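Local coordinates for protein cytosine deaminase (Klebsiella pneumoniae, PDB 4R85) that probably deaminates cytosine and 5-methylcytosine by hydrolysis at an iron(II) centre, as an enzyme of the amidohydrolase family, at residues A[51-60]-A[109-119]; A[168-179]-A[198-209]. All blocks are in the same frame, centred on the assembly; numbering follows the deposited sequence.

Contact 1. Residues A[51-60]-A[109-119]; sequences PFVEPHIHLD and FGVQHVRTHVD. With FE2 (Fe (II) ion), chain H; 17E (5-methylcytosine), chain G.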
loop_
_atom_site.group_PDB
_atom_site.type_symbol
_atom_site.label_atom_id
_atom_site.label_comp_id
_atom_site.label_asym_id
_atom_site.label_seq_id
_atom_site.Cartn_x
_atom_site.Cartn_y
_atom_site.Cartn_z
ATOM N N PRO A 51 -14.253 -12.194 11.748
ATOM C CA PRO A 51 -13.524 -12.373 10.481
ATOM C C PRO A 51 -13.462 -11.106 9.642
ATOM O O PRO A 51 -14.311 -10.216 9.765
ATOM C CB PRO A 51 -14.351 -13.434 9.741
ATOM C CG PRO A 51 -15.164 -14.116 10.822
ATOM C CD PRO A 51 -15.439 -13.066 11.840
ATOM N N PHE A 52 -12.451 -11.013 8.789
ATOM C CA PHE A 52 -12.419 -9.912 7.843
ATOM C C PHE A 52 -13.570 -10.079 6.851
ATOM O O PHE A 52 -14.054 -11.194 6.628
ATOM C CB PHE A 52 -11.079 -9.856 7.111
ATOM C CG PHE A 52 -9.938 -9.372 7.969
ATOM C CD1 PHE A 52 -8.851 -10.187 8.221
ATOM C CD2 PHE A 52 -9.957 -8.096 8.517
ATOM C CE1 PHE A 52 -7.796 -9.744 9.009
ATOM C CE2 PHE A 52 -8.910 -7.647 9.303
ATOM C CZ PHE A 52 -7.827 -8.475 9.551
ATOM N N VAL A 53 -14.003 -8.965 6.268
ATOM C CA VAL A 53 -15.075 -8.969 5.288
ATOM C C VAL A 53 -14.549 -8.405 3.972
ATOM O O VAL A 53 -13.781 -7.447 3.961
ATOM C CB VAL A 53 -16.262 -8.106 5.779
ATOM C CG1 VAL A 53 -17.400 -8.109 4.766
ATOM C CG2 VAL A 53 -16.742 -8.573 7.148
ATOM N N GLU A 54 -14.935 -9.027 2.864
ATOM C CA GLU A 54 -14.670 -8.473 1.546
ATOM C C GLU A 54 -16.014 -8.097 0.959
ATOM O O GLU A 54 -16.665 -8.921 0.325
ATOM C CB GLU A 54 -13.979 -9.500 0.651
ATOM C CG GLU A 54 -13.756 -8.987 -0.774
ATOM C CD GLU A 54 -13.298 -7.530 -0.793
ATOM O OE1 GLU A 54 -12.089 -7.284 -0.583
ATOM O OE2 GLU A 54 -14.145 -6.628 -1.003
ATOM N N PRO A 55 -16.445 -6.850 1.180
ATOM C CA PRO A 55 -17.815 -6.461 0.837
ATOM C C PRO A 55 -17.993 -6.082 -0.626
ATOM O O PRO A 55 -19.107 -5.720 -1.004
ATOM C CB PRO A 55 -18.049 -5.223 1.713
ATOM C CG PRO A 55 -16.678 -4.604 1.819
ATOM C CD PRO A 55 -15.704 -5.765 1.847
ATOM N N HIS A 56 -16.930 -6.144 -1.422
ATOM C CA HIS A 56 -17.021 -5.762 -2.824
ATOM C C HIS A 56 -15.864 -6.321 -3.646
ATOM O O HIS A 56 -14.746 -5.790 -3.616
ATOM C CB HIS A 56 -17.050 -4.232 -2.948
ATOM C CG HIS A 56 -17.385 -3.746 -4.319
ATOM N ND1 HIS A 56 -18.404 -2.849 -4.560
ATOM C CD2 HIS A 56 -16.830 -4.022 -5.524
ATOM C CE1 HIS A 56 -18.466 -2.597 -5.855
ATOM N NE2 HIS A 56 -17.529 -3.306 -6.459
ATOM N N ILE A 57 -16.145 -7.375 -4.402
ATOM C CA ILE A 57 -15.158 -7.991 -5.285
ATOM C C ILE A 57 -15.902 -8.519 -6.504
ATOM O O ILE A 57 -17.104 -8.775 -6.419
ATOM C CB ILE A 57 -14.407 -9.125 -4.549
ATOM C CG1 ILE A 57 -13.257 -9.677 -5.397
ATOM C CG2 ILE A 57 -15.382 -10.221 -4.088
ATOM C CD1 ILE A 57 -12.184 -10.385 -4.564
ATOM N N HIS A 58 -15.210 -8.637 -7.641
ATOM C CA HIS A 58 -15.811 -9.184 -8.853
ATOM C C HIS A 58 -15.252 -10.566 -9.128
ATOM O O HIS A 58 -14.280 -10.711 -9.889
ATOM C CB HIS A 58 -15.524 -8.293 -10.061
ATOM C CG HIS A 58 -16.106 -6.917 -9.953
ATOM N ND1 HIS A 58 -17.215 -6.522 -10.667
ATOM C CD2 HIS A 58 -15.720 -5.839 -9.231
ATOM C CE1 HIS A 58 -17.496 -5.264 -10.386
ATOM N NE2 HIS A 58 -16.605 -4.828 -9.515
ATOM N N LEU A 59 -15.864 -11.580 -8.527
ATOM C CA LEU A 59 -15.380 -12.957 -8.669
ATOM C C LEU A 59 -15.565 -13.536 -10.067
ATOM O O LEU A 59 -14.861 -14.469 -10.447
ATOM C CB LEU A 59 -16.037 -13.879 -7.641
ATOM C CG LEU A 59 -15.596 -13.643 -6.201
ATOM C CD1 LEU A 59 -16.283 -14.621 -5.265
ATOM C CD2 LEU A 59 -14.074 -13.747 -6.100
ATOM N N ASP A 60 -16.506 -13.006 -10.839
ATOM C CA ASP A 60 -16.685 -13.529 -12.191
ATOM C C ASP A 60 -15.492 -13.190 -13.086
ATOM O O ASP A 60 -15.130 -13.968 -13.969
ATOM C CB ASP A 60 -18.021 -13.093 -12.820
ATOM C CG ASP A 60 -18.156 -11.581 -12.973
ATOM O OD1 ASP A 60 -18.965 -11.163 -13.829
ATOM O OD2 ASP A 60 -17.472 -10.813 -12.254
ATOM N N PHE A 109 -6.416 -15.182 4.019
ATOM C CA PHE A 109 -6.239 -13.911 4.701
ATOM C C PHE A 109 -7.371 -13.553 5.679
ATOM O O PHE A 109 -7.569 -12.383 6.012
ATOM C CB PHE A 109 -5.982 -12.789 3.690
ATOM C CG PHE A 109 -4.601 -12.820 3.115
ATOM C CD1 PHE A 109 -3.516 -12.399 3.872
ATOM C CD2 PHE A 109 -4.383 -13.284 1.820
ATOM C CE1 PHE A 109 -2.227 -12.432 3.348
ATOM C CE2 PHE A 109 -3.108 -13.312 1.284
ATOM C CZ PHE A 109 -2.025 -12.880 2.049
ATOM N N GLY A 110 -8.101 -14.568 6.142
ATOM C CA GLY A 110 -9.065 -14.388 7.218
ATOM C C GLY A 110 -10.446 -13.887 6.836
ATOM O O GLY A 110 -11.240 -13.520 7.703
ATOM N N VAL A 111 -10.750 -13.870 5.545
ATOM C CA VAL A 111 -12.052 -13.395 5.091
ATOM C C VAL A 111 -13.084 -14.511 5.132
ATOM O O VAL A 111 -12.876 -15.562 4.530
ATOM C CB VAL A 111 -11.982 -12.860 3.653
ATOM C CG1 VAL A 111 -13.376 -12.500 3.177
ATOM C CG2 VAL A 111 -11.056 -11.649 3.593
ATOM N N GLN A 112 -14.198 -14.286 5.832
ATOM C CA GLN A 112 -15.266 -15.286 5.888
ATOM C C GLN A 112 -16.595 -14.767 5.331
ATOM O O GLN A 112 -17.578 -15.502 5.253
ATOM C CB GLN A 112 -15.465 -15.785 7.317
ATOM C CG GLN A 112 -14.306 -16.609 7.882
ATOM C CD GLN A 112 -14.676 -17.289 9.190
ATOM O OE1 GLN A 112 -15.822 -17.699 9.380
ATOM N NE2 GLN A 112 -13.713 -17.389 10.108
ATOM N N HIS A 113 -16.621 -13.487 4.988
ATOM C CA HIS A 113 -17.806 -12.857 4.426
ATOM C C HIS A 113 -17.436 -12.117 3.148
ATOM O O HIS A 113 -16.511 -11.303 3.128
ATOM C CB HIS A 113 -18.444 -11.914 5.445
ATOM C CG HIS A 113 -18.936 -12.620 6.666
ATOM N ND1 HIS A 113 -20.127 -13.311 6.692
ATOM C CD2 HIS A 113 -18.379 -12.778 7.890
ATOM C CE1 HIS A 113 -20.295 -13.848 7.888
ATOM N NE2 HIS A 113 -19.248 -13.542 8.634
ATOM N N VAL A 114 -18.148 -12.427 2.070
ATOM C CA VAL A 114 -17.811 -11.895 0.763
ATOM C C VAL A 114 -19.071 -11.477 0.020
ATOM O O VAL A 114 -20.051 -12.208 -0.001
ATOM C CB VAL A 114 -17.094 -12.965 -0.094
ATOM C CG1 VAL A 114 -16.802 -12.435 -1.515
ATOM C CG2 VAL A 114 -15.816 -13.438 0.580
ATOM N N ARG A 115 -19.042 -10.301 -0.594
ATOM C CA ARG A 115 -20.106 -9.917 -1.510
ATOM C C ARG A 115 -19.499 -9.754 -2.900
ATOM O O ARG A 115 -18.622 -8.910 -3.103
ATOM C CB ARG A 115 -20.787 -8.624 -1.053
ATOM C CG ARG A 115 -21.812 -8.086 -2.053
ATOM C CD ARG A 115 -22.447 -6.791 -1.546
ATOM N NE ARG A 115 -23.466 -7.048 -0.528
ATOM C CZ ARG A 115 -24.153 -6.087 0.074
ATOM N NH1 ARG A 115 -23.903 -4.820 -0.237
ATOM N NH2 ARG A 115 -25.074 -6.389 0.986
ATOM N N THR A 116 -19.937 -10.580 -3.848
ATOM C CA THR A 116 -19.378 -10.509 -5.189
ATOM C C THR A 116 -20.384 -9.887 -6.132
ATOM O O THR A 116 -21.576 -10.171 -6.047
ATOM C CB THR A 116 -18.941 -11.891 -5.746
ATOM O OG1 THR A 116 -18.310 -11.709 -7.020
ATOM C CG2 THR A 116 -20.132 -12.826 -5.926
ATOM N N HIS A 117 -19.903 -9.013 -7.006
ATOM C CA HIS A 117 -20.709 -8.556 -8.127
ATOM C C HIS A 117 -20.512 -9.540 -9.279
ATOM O O HIS A 117 -19.419 -10.084 -9.455
ATOM C CB HIS A 117 -20.315 -7.124 -8.523
ATOM C CG HIS A 117 -20.594 -6.125 -7.443
ATOM N ND1 HIS A 117 -21.639 -5.229 -7.509
ATOM C CD2 HIS A 117 -20.007 -5.933 -6.238
ATOM C CE1 HIS A 117 -21.670 -4.512 -6.398
ATOM N NE2 HIS A 117 -20.691 -4.920 -5.611
ATOM N N VAL A 118 -21.582 -9.808 -10.026
ATOM C CA VAL A 118 -21.506 -10.666 -11.203
ATOM C C VAL A 118 -22.163 -9.952 -12.370
ATOM O O VAL A 118 -23.295 -9.504 -12.253
ATOM C CB VAL A 118 -22.251 -11.998 -10.998
ATOM C CG1 VAL A 118 -22.053 -12.915 -12.222
ATOM C CG2 VAL A 118 -21.781 -12.670 -9.735
ATOM N N ASP A 119 -21.459 -9.858 -13.496
ATOM C CA ASP A 119 -21.977 -9.162 -14.669
ATOM C C ASP A 119 -23.172 -9.930 -15.250
ATOM O O ASP A 119 -23.036 -11.081 -15.660
ATOM C CB ASP A 119 -20.854 -8.994 -15.702
ATOM C CG ASP A 119 -21.289 -8.256 -16.957
ATOM O OD1 ASP A 119 -20.465 -8.198 -17.900
ATOM O OD2 ASP A 119 -22.424 -7.731 -17.020
HETATM FE FE FE2 H . -16.525 -2.784 -8.412
HETATM N N1 17E G . -16.514 -2.960 -13.537
HETATM C C2 17E G . -16.719 -1.703 -13.144
HETATM O O2 17E G . -17.705 -0.962 -13.744
HETATM N N3 17E G . -15.988 -1.144 -12.173
HETATM C C4 17E G . -15.014 -1.843 -11.568
HETATM N N4 17E G . -14.239 -1.235 -10.535
HETATM C C5 17E G . -14.764 -3.165 -11.945
HETATM C C6 17E G . -15.553 -3.706 -12.956
HETATM C CM5 17E G . -13.685 -3.958 -11.279
HETATM O O HOH W 1 -20.185 -4.416 -3.089
HETATM O O HOH W 2 -20.404 -12.406 -15.843
#
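His117 sets its NE2 over one face of the His56 ring, 3.2 Å from His56 CE1 and nearer the rim than the middle, the two rings meeting obliquely with planes 31° apart. In the plane of the His117 ring, at its edge, a water lies 2.6 Å from His117 NE2; the same water donates a hydrogen bond to Pro55 O. The His58 ring has the methyl CM5 of 5-methylcytosine over one face, 3.4 Å from His58 CD2, while His117 CB approaches it off-centre in a CH-pi contact. His56 and His58 both bind the iron through NE2, each at 2.3 Å, the HxH pair at the end of the first barrel strand in amidohydrolases; Ser240 is the outside polar partner of His56. Strands 52-57 and 111-119 run parallel, and a beta bulge between Glu54 and Ile57 shifts the register by one. Glu54, bent at chi2 (41°), turns its OE2 back to accept His56 N within the bulge. Beyond it, Thr116 OG1 takes the N-H of Leu59 at 2.9 Å, and Asp60 OD1 receives Asp119 N in a nearly straight bond (172°) from above the carboxylate plane. Asp308, His209 and His241 complete the metal site. Strand 143-149 pairs with the far side of strand 111-119; helix 92-108 packs on Leu59, Val111 and Val114, and helix 126-137 on Asp60 and Val118.

Contact 2. Residues A[168-179]-A[198-209]; sequences IEMGADVVGGIP and LAQRYGRLVDVH. With FE2 (Fe (II) ion), chain H; 17E (5-methylcytosine), chain G.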
loop_
_atom_site.group_PDB
_atom_site.type_symbol
_atom_site.label_atom_id
_atom_site.label_comp_id
_atom_site.label_asym_id
_atom_site.label_seq_id
_atom_site.Cartn_x
_atom_site.Cartn_y
_atom_site.Cartn_z
ATOM N N ILE A 168 -32.186 -11.797 -10.559
ATOM C CA ILE A 168 -32.818 -11.763 -9.245
ATOM C C ILE A 168 -33.675 -13.007 -9.027
ATOM O O ILE A 168 -33.612 -13.640 -7.971
ATOM C CB ILE A 168 -33.641 -10.469 -9.060
ATOM C CG1 ILE A 168 -32.697 -9.266 -8.971
ATOM C CG2 ILE A 168 -34.554 -10.565 -7.837
ATOM C CD1 ILE A 168 -31.619 -9.409 -7.911
ATOM N N GLU A 169 -34.456 -13.391 -10.030
ATOM C CA GLU A 169 -35.285 -14.579 -9.871
ATOM C C GLU A 169 -34.444 -15.847 -9.708
ATOM O O GLU A 169 -34.840 -16.780 -9.003
ATOM C CB GLU A 169 -36.279 -14.717 -11.027
ATOM C CG GLU A 169 -37.332 -13.630 -11.020
ATOM C CD GLU A 169 -38.315 -13.743 -12.167
ATOM O OE1 GLU A 169 -38.007 -14.443 -13.157
ATOM O OE2 GLU A 169 -39.399 -13.127 -12.072
ATOM N N MET A 170 -33.277 -15.866 -10.345
ATOM C CA MET A 170 -32.355 -16.994 -10.234
ATOM C C MET A 170 -31.763 -17.095 -8.833
ATOM O O MET A 170 -31.299 -18.161 -8.420
ATOM C CB MET A 170 -31.229 -16.874 -11.263
ATOM C CG MET A 170 -31.627 -17.314 -12.661
ATOM S SD MET A 170 -30.355 -16.845 -13.847
ATOM C CE MET A 170 -28.967 -17.838 -13.310
ATOM N N GLY A 171 -31.761 -15.978 -8.118
ATOM C CA GLY A 171 -31.403 -15.990 -6.711
ATOM C C GLY A 171 -30.302 -15.054 -6.257
ATOM O O GLY A 171 -29.833 -15.172 -5.125
ATOM N N ALA A 172 -29.864 -14.138 -7.117
ATOM C CA ALA A 172 -28.953 -13.092 -6.654
ATOM C C ALA A 172 -29.583 -12.374 -5.449
ATOM O O ALA A 172 -30.766 -12.029 -5.474
ATOM C CB ALA A 172 -28.656 -12.105 -7.765
ATOM N N ASP A 173 -28.791 -12.174 -4.398
ATOM C CA ASP A 173 -29.274 -11.595 -3.139
ATOM C C ASP A 173 -29.340 -10.070 -3.196
ATOM O O ASP A 173 -30.074 -9.443 -2.423
ATOM C CB ASP A 173 -28.338 -11.959 -1.980
ATOM C CG ASP A 173 -27.776 -13.357 -2.090
ATOM O OD1 ASP A 173 -28.399 -14.291 -1.539
ATOM O OD2 ASP A 173 -26.705 -13.524 -2.718
ATOM N N VAL A 174 -28.534 -9.474 -4.073
ATOM C CA VAL A 174 -28.400 -8.021 -4.102
ATOM C C VAL A 174 -28.641 -7.468 -5.504
ATOM O O VAL A 174 -28.200 -8.057 -6.501
ATOM C CB VAL A 174 -26.992 -7.576 -3.615
ATOM C CG1 VAL A 174 -26.956 -6.074 -3.347
ATOM C CG2 VAL A 174 -26.598 -8.331 -2.366
ATOM N N VAL A 175 -29.354 -6.344 -5.579
ATOM C CA VAL A 175 -29.585 -5.663 -6.849
ATOM C C VAL A 175 -28.495 -4.624 -7.111
ATOM O O VAL A 175 -28.261 -3.734 -6.281
ATOM C CB VAL A 175 -30.947 -4.954 -6.880
ATOM C CG1 VAL A 175 -31.088 -4.139 -8.160
ATOM C CG2 VAL A 175 -32.088 -5.965 -6.748
ATOM N N GLY A 176 -27.841 -4.725 -8.272
ATOM C CA GLY A 176 -26.764 -3.813 -8.617
ATOM C C GLY A 176 -27.174 -2.721 -9.589
ATOM O O GLY A 176 -28.352 -2.559 -9.892
ATOM N N GLY A 177 -26.194 -1.969 -10.081
ATOM C CA GLY A 177 -26.458 -0.914 -11.040
ATOM C C GLY A 177 -25.184 -0.193 -11.444
ATOM O O GLY A 177 -24.132 -0.416 -10.851
ATOM N N ILE A 178 -25.284 0.678 -12.447
ATOM C CA ILE A 178 -24.127 1.454 -12.900
ATOM C C ILE A 178 -24.590 2.748 -13.605
ATOM O O ILE A 178 -24.268 2.998 -14.771
ATOM C CB ILE A 178 -23.179 0.563 -13.783
ATOM C CG1 ILE A 178 -21.801 1.215 -13.958
ATOM C CG2 ILE A 178 -23.847 0.152 -15.114
ATOM C CD1 ILE A 178 -20.830 0.400 -14.795
ATOM N N PRO A 179 -25.351 3.593 -12.877
ATOM C CA PRO A 179 -26.035 4.745 -13.477
ATOM C C PRO A 179 -25.102 5.707 -14.196
ATOM O O PRO A 179 -25.508 6.272 -15.210
ATOM C CB PRO A 179 -26.696 5.439 -12.269
ATOM C CG PRO A 179 -25.967 4.916 -11.068
ATOM C CD PRO A 179 -25.631 3.496 -11.435
ATOM N N LEU A 198 -37.161 -2.878 -8.500
ATOM C CA LEU A 198 -36.803 -4.294 -8.540
ATOM C C LEU A 198 -36.471 -4.830 -7.140
ATOM O O LEU A 198 -37.031 -5.830 -6.705
ATOM C CB LEU A 198 -35.611 -4.507 -9.485
ATOM C CG LEU A 198 -35.195 -5.950 -9.790
ATOM C CD1 LEU A 198 -36.321 -6.719 -10.475
ATOM C CD2 LEU A 198 -33.903 -5.966 -10.640
ATOM N N ALA A 199 -35.560 -4.167 -6.440
ATOM C CA ALA A 199 -35.186 -4.585 -5.087
ATOM C C ALA A 199 -36.380 -4.620 -4.144
ATOM O O ALA A 199 -36.507 -5.540 -3.334
ATOM C CB ALA A 199 -34.117 -3.685 -4.531
ATOM N N GLN A 200 -37.259 -3.627 -4.245
ATOM C CA GLN A 200 -38.440 -3.603 -3.373
ATOM C C GLN A 200 -39.427 -4.702 -3.703
ATOM O O GLN A 200 -40.018 -5.307 -2.809
ATOM C CB GLN A 200 -39.162 -2.258 -3.440
ATOM C CG GLN A 200 -38.616 -1.233 -2.495
ATOM C CD GLN A 200 -39.602 -0.114 -2.214
ATOM O OE1 GLN A 200 -39.995 0.628 -3.115
ATOM N NE2 GLN A 200 -40.003 0.013 -0.962
ATOM N N ARG A 201 -39.626 -4.953 -4.993
ATOM C CA ARG A 201 -40.586 -5.961 -5.411
ATOM C C ARG A 201 -40.167 -7.375 -4.991
ATOM O O ARG A 201 -41.011 -8.202 -4.654
ATOM C CB ARG A 201 -40.836 -5.887 -6.916
ATOM C CG ARG A 201 -41.763 -6.975 -7.412
ATOM C CD ARG A 201 -42.724 -6.456 -8.450
ATOM N NE ARG A 201 -43.723 -7.461 -8.803
ATOM C CZ ARG A 201 -44.540 -7.355 -9.845
ATOM N NH1 ARG A 201 -44.469 -6.289 -10.632
ATOM N NH2 ARG A 201 -45.421 -8.312 -10.104
ATOM N N TYR A 202 -38.862 -7.637 -4.978
ATOM C CA TYR A 202 -38.357 -8.967 -4.633
ATOM C C TYR A 202 -37.716 -9.019 -3.238
ATOM O O TYR A 202 -37.197 -10.052 -2.836
ATOM C CB TYR A 202 -37.344 -9.451 -5.676
ATOM C CG TYR A 202 -37.928 -9.795 -7.036
ATOM C CD1 TYR A 202 -38.096 -8.819 -8.015
ATOM C CD2 TYR A 202 -38.288 -11.104 -7.350
ATOM C CE1 TYR A 202 -38.624 -9.132 -9.267
ATOM C CE2 TYR A 202 -38.815 -11.425 -8.607
ATOM C CZ TYR A 202 -38.982 -10.433 -9.554
ATOM O OH TYR A 202 -39.501 -10.747 -10.803
ATOM N N GLY A 203 -37.749 -7.908 -2.513
ATOM C CA GLY A 203 -37.203 -7.858 -1.162
ATOM C C GLY A 203 -35.713 -8.153 -1.074
ATOM O O GLY A 203 -35.279 -8.953 -0.242
ATOM N N ARG A 204 -34.926 -7.495 -1.919
ATOM C CA ARG A 204 -33.490 -7.734 -1.960
ATOM C C ARG A 204 -32.709 -6.523 -1.482
ATOM O O ARG A 204 -33.250 -5.419 -1.375
ATOM C CB ARG A 204 -33.049 -8.106 -3.383
ATOM C CG ARG A 204 -33.849 -9.252 -3.995
ATOM C CD ARG A 204 -33.569 -10.592 -3.324
ATOM N NE ARG A 204 -34.637 -11.546 -3.604
ATOM C CZ ARG A 204 -34.603 -12.463 -4.567
ATOM N NH1 ARG A 204 -35.636 -13.272 -4.742
ATOM N NH2 ARG A 204 -33.543 -12.577 -5.354
ATOM N N LEU A 205 -31.432 -6.741 -1.192
ATOM C CA LEU A 205 -30.523 -5.658 -0.850
ATOM C C LEU A 205 -30.129 -4.924 -2.130
ATOM O O LEU A 205 -30.437 -5.381 -3.230
ATOM C CB LEU A 205 -29.276 -6.210 -0.153
ATOM C CG LEU A 205 -29.527 -7.043 1.109
ATOM C CD1 LEU A 205 -28.205 -7.394 1.794
ATOM C CD2 LEU A 205 -30.432 -6.280 2.068
ATOM N N VAL A 206 -29.457 -3.787 -1.978
ATOM C CA VAL A 206 -29.013 -2.980 -3.117
ATOM C C VAL A 206 -27.549 -2.599 -2.941
ATOM O O VAL A 206 -27.147 -2.173 -1.863
ATOM C CB VAL A 206 -29.842 -1.680 -3.218
ATOM C CG1 VAL A 206 -29.242 -0.712 -4.241
ATOM C CG2 VAL A 206 -31.278 -2.007 -3.571
ATOM N N ASP A 207 -26.750 -2.764 -3.990
ATOM C CA ASP A 207 -25.364 -2.291 -3.974
ATOM C C ASP A 207 -24.979 -1.823 -5.372
ATOM O O ASP A 207 -24.789 -2.640 -6.267
ATOM C CB ASP A 207 -24.414 -3.396 -3.528
ATOM C CG ASP A 207 -23.040 -2.874 -3.153
ATOM O OD1 ASP A 207 -22.434 -3.423 -2.201
ATOM O OD2 ASP A 207 -22.558 -1.916 -3.795
ATOM N N VAL A 208 -24.846 -0.510 -5.540
ATOM C CA VAL A 208 -24.738 0.103 -6.857
ATOM C C VAL A 208 -23.349 0.695 -7.097
ATOM O O VAL A 208 -22.801 1.374 -6.223
ATOM C CB VAL A 208 -25.798 1.225 -7.003
ATOM C CG1 VAL A 208 -25.560 2.045 -8.260
ATOM C CG2 VAL A 208 -27.206 0.633 -7.002
ATOM N N HIS A 209 -22.792 0.432 -8.281
ATOM C CA HIS A 209 -21.588 1.123 -8.762
ATOM C C HIS A 209 -22.022 2.530 -9.116
ATOM O O HIS A 209 -22.605 2.770 -10.163
ATOM C CB HIS A 209 -21.019 0.430 -10.002
ATOM C CG HIS A 209 -20.178 -0.764 -9.684
ATOM N ND1 HIS A 209 -20.691 -1.900 -9.096
ATOM C CD2 HIS A 209 -18.857 -0.994 -9.861
ATOM C CE1 HIS A 209 -19.722 -2.781 -8.923
ATOM N NE2 HIS A 209 -18.600 -2.255 -9.383
HETATM FE FE FE2 H . -16.525 -2.784 -8.412
HETATM N N1 17E G . -16.514 -2.960 -13.537
HETATM C C2 17E G . -16.719 -1.703 -13.144
HETATM O O2 17E G . -17.705 -0.962 -13.744
HETATM N N3 17E G . -15.988 -1.144 -12.173
HETATM C C4 17E G . -15.014 -1.843 -11.568
HETATM N N4 17E G . -14.239 -1.235 -10.535
HETATM C C5 17E G . -14.764 -3.165 -11.945
HETATM C C6 17E G . -15.553 -3.706 -12.956
HETATM C CM5 17E G . -13.685 -3.958 -11.279
HETATM O O HOH W 3 -35.026 -15.902 -6.231
HETATM O O HOH W 4 -23.306 -3.131 -8.737
#
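Ile168 and Arg204 lie alongside with their side chains running opposite ways, and the Ile168 methyl CG2 lies over one face of the guanidinium, 3.4 Å from Arg204 NH2. The same methyl sits over the face of the Tyr202 ring, 4.0 Å from its centroid, a CH-pi contact. Arg204, folded at chi2 (-69°), brings NH2 within 2.8 Å of Ile168 O, in the last turn of helix 160-170, and of Ala172 O just past it, the latter in the guanidinium plane, the former tilted from it. The Glu169 carboxylate is turned 67° from the Tyr202 ring plane, its OE2 accepting a hydrogen bond from Tyr202 OH, 2.7 Å away. Val175 CG2 rests on Ala199 CB at 3.8 Å. The backbones pair in parallel, Val175 N giving Leu205 O a nearly straight bond (176°). His209 N reaches Gly177 O from above the carbonyl plane. His209 NE2 binds the iron at 2.4 Å, and a water in its ring plane accepts from ND1. Ile178 CD1 touches O2 of 5-methylcytosine. Strands 174-175 and 205-209 with helix 185-202 between them form a beta-alpha-beta crossover, flanked by strands 143-149 and 237-240, with helix 160-170 packed against helix 185-202.

From the N terminus the chain enters the barrel on strand 47-57, and contact 1 closes a largely helical 48-residue loop when strand 111-119 returns beside it. The chain then runs through strand 143-149 into helix 160-170, whose last turn opens contact 2, closing an 18-residue loop with most of helix 185-202. The loops are in series. The contact centres lie about 17 Å apart on the parallel barrel part of one sheet, yet meet inside the barrel: Arg115 NH1 salt-bridges Asp207 OD1 at 2.8 Å, and His56 and His58 share the iron with His209. Contact 1 ties strand 47-57 to strand 111-119 and contact 2 strand 174-175 to strand 205-209, on the two sides of strand 143-149.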